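Dioxygenase (Pseudomonas brassicacearum, PDB 5V2D) probably cleaves the central double bond of lignin-derived stilbenes with molecular oxygen at a non-haem iron centre. Local coordinates at residues G296-A308 and Y316-Y328. Sequence-based numbering, arbitrary orientation.
Sequences GPMDGFQGHTLNA and YVDMPVTGGNIFY. With FE (Fe (III) ion), chain E.
Phe301 lays its ring alongside Thr322, CE1 lying 3.5 Å from CB of Thr322, and crosses the side chain of Ile326 at about a right angle. The carbonyl O of Gly324 meets the ring at its edge, in plane, 3.2 Å from Phe301 CD1. With chi1 at 89°, Phe301 CG sits between the backbone N and the carbonyl carbon, which brings the ring against Thr322 and the loop after it. Replacing the ring by an alanine is likely to open a gap beside Thr322 and leave the 324-326 turn less firmly held. Phe301 and Thr322 exchange two backbone hydrogen bonds, and a water over one ring face, toward its rim, joins Phe301 O to Thr322 OG1. Met319 SD rests 3.4 Å from Gln302 CB, the two side chains running side by side. Gly303 N donates to Pro320 O (2.7 Å), and backbone bonding is taken up again beyond His304, where Leu306 N donates to Asp318 O (2.8 Å). His304 points away from 316-328, its NE2 binding iron at 2.1 Å while Glu372 accepts from ND1 and probably orients the imidazole. With His188, His239 and His495, this is the four-histidine iron centre of the carotenoid cleavage oxygenase beta-propeller.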
loop_
_atom_site.group_PDB
_atom_site.type_symbol
_atom_site.label_atom_id
_atom_site.label_comp_id
_atom_site.label_asym_id
_atom_site.label_seq_id
_atom_site.Cartn_x
_atom_site.Cartn_y
_atom_site.Cartn_z
ATOM N N GLY A 296 18.626 -6.285 11.977
ATOM C CA GLY A 296 19.074 -4.970 11.583
ATOM C C GLY A 296 19.022 -4.024 12.787
ATOM O O GLY A 296 18.744 -4.432 13.892
ATOM N N PRO A 297 19.326 -2.756 12.576
ATOM C CA PRO A 297 19.297 -1.771 13.628
ATOM C C PRO A 297 17.992 -1.604 14.369
ATOM O O PRO A 297 16.876 -1.808 13.833
ATOM C CB PRO A 297 19.593 -0.450 12.881
ATOM C CG PRO A 297 20.383 -0.868 11.674
ATOM C CD PRO A 297 19.811 -2.192 11.299
ATOM N N MET A 298 18.131 -1.132 15.603
ATOM C CA MET A 298 16.986 -0.769 16.404
ATOM C C MET A 298 16.499 0.599 16.014
ATOM O O MET A 298 17.204 1.376 15.384
ATOM C CB MET A 298 17.341 -0.750 17.888
ATOM C CG MET A 298 17.867 -2.089 18.389
ATOM S SD MET A 298 18.310 -2.054 20.162
ATOM C CE MET A 298 19.038 -0.419 20.431
ATOM N N ASP A 299 15.252 0.859 16.386
ATOM C CA ASP A 299 14.613 2.165 16.202
ATOM C C ASP A 299 14.606 2.644 14.738
ATOM O O ASP A 299 14.809 3.822 14.425
ATOM C CB ASP A 299 15.220 3.234 17.136
ATOM C CG ASP A 299 14.252 4.352 17.443
ATOM O OD1 ASP A 299 12.987 4.201 17.306
ATOM O OD2 ASP A 299 14.772 5.419 17.804
ATOM N N GLY A 300 14.368 1.681 13.855
ATOM C CA GLY A 300 14.233 1.907 12.451
ATOM C C GLY A 300 13.068 1.071 11.940
ATOM O O GLY A 300 12.702 0.102 12.572
ATOM N N PHE A 301 12.536 1.417 10.791
ATOM C CA PHE A 301 11.493 0.592 10.235
ATOM C C PHE A 301 11.509 0.479 8.702
ATOM O O PHE A 301 11.855 1.387 7.914
ATOM C CB PHE A 301 10.102 0.863 10.812
ATOM C CG PHE A 301 9.359 1.904 10.085
ATOM C CD1 PHE A 301 9.484 3.202 10.408
ATOM C CD2 PHE A 301 8.607 1.506 8.976
ATOM C CE1 PHE A 301 8.796 4.174 9.673
ATOM C CE2 PHE A 301 8.003 2.414 8.214
ATOM C CZ PHE A 301 8.067 3.780 8.552
ATOM N N GLN A 302 11.187 -0.731 8.338
ATOM C CA GLN A 302 11.260 -1.192 6.952
ATOM C C GLN A 302 10.060 -0.616 6.180
ATOM O O GLN A 302 8.891 -0.870 6.572
ATOM C CB GLN A 302 11.184 -2.704 6.910
ATOM C CG GLN A 302 12.280 -3.414 7.727
ATOM C CD GLN A 302 11.830 -3.843 9.116
ATOM O OE1 GLN A 302 11.207 -3.058 9.831
ATOM N NE2 GLN A 302 12.174 -5.055 9.505
ATOM N N GLY A 303 10.315 0.120 5.126
ATOM C CA GLY A 303 9.217 0.599 4.204
ATOM C C GLY A 303 8.823 -0.458 3.174
ATOM O O GLY A 303 9.167 -1.636 3.298
ATOM N N HIS A 304 8.115 -0.014 2.139
ATOM C CA HIS A 304 7.660 -0.897 1.070
ATOM C C HIS A 304 8.809 -1.426 0.221
ATOM O O HIS A 304 9.745 -0.714 -0.085
ATOM C CB HIS A 304 6.705 -0.112 0.161
ATOM C CG HIS A 304 5.406 0.121 0.811
ATOM N ND1 HIS A 304 5.004 1.351 1.271
ATOM C CD2 HIS A 304 4.364 -0.715 0.985
ATOM C CE1 HIS A 304 3.789 1.216 1.795
ATOM N NE2 HIS A 304 3.394 -0.028 1.635
ATOM N N THR A 305 8.678 -2.657 -0.215
ATOM C CA THR A 305 9.627 -3.255 -1.135
ATOM C C THR A 305 9.612 -2.616 -2.499
ATOM O O THR A 305 8.577 -2.617 -3.184
ATOM C CB THR A 305 9.298 -4.749 -1.261
ATOM O OG1 THR A 305 9.322 -5.335 0.037
ATOM C CG2 THR A 305 10.278 -5.493 -2.164
ATOM N N LEU A 306 10.753 -2.103 -2.946
ATOM C CA LEU A 306 10.887 -1.673 -4.348
ATOM C C LEU A 306 11.006 -2.939 -5.199
ATOM O O LEU A 306 10.185 -3.220 -6.062
ATOM C CB LEU A 306 12.035 -0.732 -4.544
ATOM C CG LEU A 306 12.426 -0.493 -6.003
ATOM C CD1 LEU A 306 11.269 0.042 -6.870
ATOM C CD2 LEU A 306 13.616 0.494 -6.015
ATOM N N ASN A 307 11.996 -3.748 -4.903
ATOM C CA ASN A 307 12.213 -5.012 -5.572
ATOM C C ASN A 307 13.236 -5.804 -4.773
ATOM O O ASN A 307 13.848 -5.295 -3.855
ATOM C CB ASN A 307 12.612 -4.862 -7.068
ATOM C CG ASN A 307 12.401 -6.126 -7.853
ATOM O OD1 ASN A 307 11.590 -7.001 -7.496
ATOM N ND2 ASN A 307 13.127 -6.225 -8.971
ATOM N N ALA A 308 13.411 -7.063 -5.123
ATOM C CA ALA A 308 14.373 -7.968 -4.492
ATOM C C ALA A 308 14.810 -9.004 -5.492
ATOM O O ALA A 308 14.099 -9.295 -6.434
ATOM C CB ALA A 308 13.704 -8.663 -3.295
ATOM N N TYR A 316 19.059 -9.885 -1.910
ATOM C CA TYR A 316 19.089 -8.459 -1.861
ATOM C C TYR A 316 17.653 -7.909 -1.838
ATOM O O TYR A 316 16.840 -8.274 -2.697
ATOM C CB TYR A 316 19.854 -7.919 -3.090
ATOM C CG TYR A 316 21.246 -8.473 -3.231
ATOM C CD1 TYR A 316 21.492 -9.570 -4.040
ATOM C CD2 TYR A 316 22.336 -7.890 -2.569
ATOM C CE1 TYR A 316 22.767 -10.078 -4.179
ATOM C CE2 TYR A 316 23.633 -8.389 -2.718
ATOM C CZ TYR A 316 23.831 -9.467 -3.510
ATOM O OH TYR A 316 25.090 -10.031 -3.661
ATOM N N VAL A 317 17.376 -6.976 -0.935
ATOM C CA VAL A 317 16.052 -6.355 -0.845
ATOM C C VAL A 317 16.203 -4.847 -0.807
ATOM O O VAL A 317 16.868 -4.313 0.084
ATOM C CB VAL A 317 15.335 -6.814 0.425
ATOM C CG1 VAL A 317 13.936 -6.255 0.479
ATOM C CG2 VAL A 317 15.197 -8.342 0.409
ATOM N N ASP A 318 15.540 -4.158 -1.705
ATOM C CA ASP A 318 15.536 -2.696 -1.791
ATOM C C ASP A 318 14.244 -2.112 -1.257
ATOM O O ASP A 318 13.145 -2.555 -1.644
ATOM C CB ASP A 318 15.770 -2.242 -3.232
ATOM C CG ASP A 318 17.130 -2.727 -3.799
ATOM O OD1 ASP A 318 17.308 -2.845 -5.073
ATOM O OD2 ASP A 318 18.018 -3.002 -2.968
ATOM N N MET A 319 14.365 -1.152 -0.350
ATOM C CA MET A 319 13.218 -0.540 0.278
ATOM C C MET A 319 13.620 0.776 0.984
ATOM O O MET A 319 14.723 0.891 1.442
ATOM C CB MET A 319 12.644 -1.468 1.371
ATOM C CG MET A 319 13.612 -1.776 2.464
ATOM S SD MET A 319 12.913 -2.572 3.956
ATOM C CE MET A 319 12.713 -4.194 3.313
ATOM N N PRO A 320 12.667 1.695 1.164
ATOM C CA PRO A 320 12.879 2.802 2.119
ATOM C C PRO A 320 13.051 2.214 3.502
ATOM O O PRO A 320 12.433 1.163 3.830
ATOM C CB PRO A 320 11.604 3.631 2.009
ATOM C CG PRO A 320 10.952 3.174 0.756
ATOM C CD PRO A 320 11.339 1.733 0.556
ATOM N N VAL A 321 13.926 2.854 4.275
ATOM C CA VAL A 321 14.117 2.571 5.671
ATOM C C VAL A 321 14.098 3.924 6.406
ATOM O O VAL A 321 14.776 4.894 5.954
ATOM C CB VAL A 321 15.412 1.853 5.908
ATOM C CG1 VAL A 321 15.593 1.544 7.417
ATOM C CG2 VAL A 321 15.450 0.525 5.163
ATOM N N THR A 322 13.301 4.013 7.461
ATOM C CA THR A 322 13.165 5.260 8.186
ATOM C C THR A 322 13.718 5.070 9.580
ATOM O O THR A 322 13.455 4.062 10.229
ATOM C CB THR A 322 11.697 5.664 8.291
ATOM O OG1 THR A 322 11.215 5.786 6.976
ATOM C CG2 THR A 322 11.500 6.993 9.039
ATOM N N GLY A 323 14.479 6.049 10.052
ATOM C CA GLY A 323 15.131 5.908 11.373
ATOM C C GLY A 323 14.278 6.343 12.562
ATOM O O GLY A 323 14.768 7.077 13.392
ATOM N N GLY A 324 13.047 5.836 12.693
ATOM C CA GLY A 324 12.220 6.016 13.894
ATOM C C GLY A 324 10.761 5.766 13.581
ATOM O O GLY A 324 10.428 5.455 12.437
ATOM N N ASN A 325 9.899 5.907 14.595
ATOM C CA ASN A 325 8.493 5.605 14.455
ATOM C C ASN A 325 7.747 6.719 13.690
ATOM O O ASN A 325 7.553 7.813 14.220
ATOM C CB ASN A 325 7.811 5.418 15.802
ATOM C CG ASN A 325 6.391 4.958 15.668
ATOM O OD1 ASN A 325 6.029 4.444 14.627
ATOM N ND2 ASN A 325 5.573 5.160 16.710
ATOM N N ILE A 326 7.297 6.398 12.483
ATOM C CA ILE A 326 6.436 7.325 11.700
ATOM C C ILE A 326 4.919 7.148 11.981
ATOM O O ILE A 326 4.096 7.934 11.527
ATOM C CB ILE A 326 6.718 7.120 10.198
ATOM C CG1 ILE A 326 6.334 8.393 9.404
ATOM C CG2 ILE A 326 6.025 5.856 9.686
ATOM C CD1 ILE A 326 7.012 8.539 8.012
ATOM N N PHE A 327 4.571 6.091 12.703
ATOM C CA PHE A 327 3.207 5.749 13.020
ATOM C C PHE A 327 2.820 6.369 14.348
ATOM O O PHE A 327 2.867 5.742 15.391
ATOM C CB PHE A 327 2.971 4.204 12.857
ATOM C CG PHE A 327 2.975 3.711 11.358
ATOM C CD1 PHE A 327 2.771 4.608 10.252
ATOM C CD2 PHE A 327 3.158 2.390 11.052
ATOM C CE1 PHE A 327 2.749 4.142 8.892
ATOM C CE2 PHE A 327 3.149 1.922 9.724
ATOM C CZ PHE A 327 2.933 2.785 8.634
ATOM N N TYR A 328 2.376 7.639 14.269
ATOM C CA TYR A 328 1.937 8.374 15.470
ATOM C C TYR A 328 0.793 7.673 16.221
ATOM O O TYR A 328 0.716 7.804 17.421
ATOM C CB TYR A 328 1.647 9.889 15.160
ATOM C CG TYR A 328 0.430 10.077 14.271
ATOM C CD1 TYR A 328 0.546 10.194 12.847
ATOM C CD2 TYR A 328 -0.860 10.032 14.843
ATOM C CE1 TYR A 328 -0.595 10.289 12.037
ATOM C CE2 TYR A 328 -2.009 10.133 14.046
ATOM C CZ TYR A 328 -1.874 10.258 12.648
ATOM O OH TYR A 328 -3.084 10.328 11.918
HETATM FE FE FE E . 1.459 -0.795 1.800
HETATM O O HOH W 1 11.360 6.707 16.993
HETATM O O HOH W 2 10.579 3.240 5.970
HETATM O O HOH W 3 0.518 0.764 2.770
#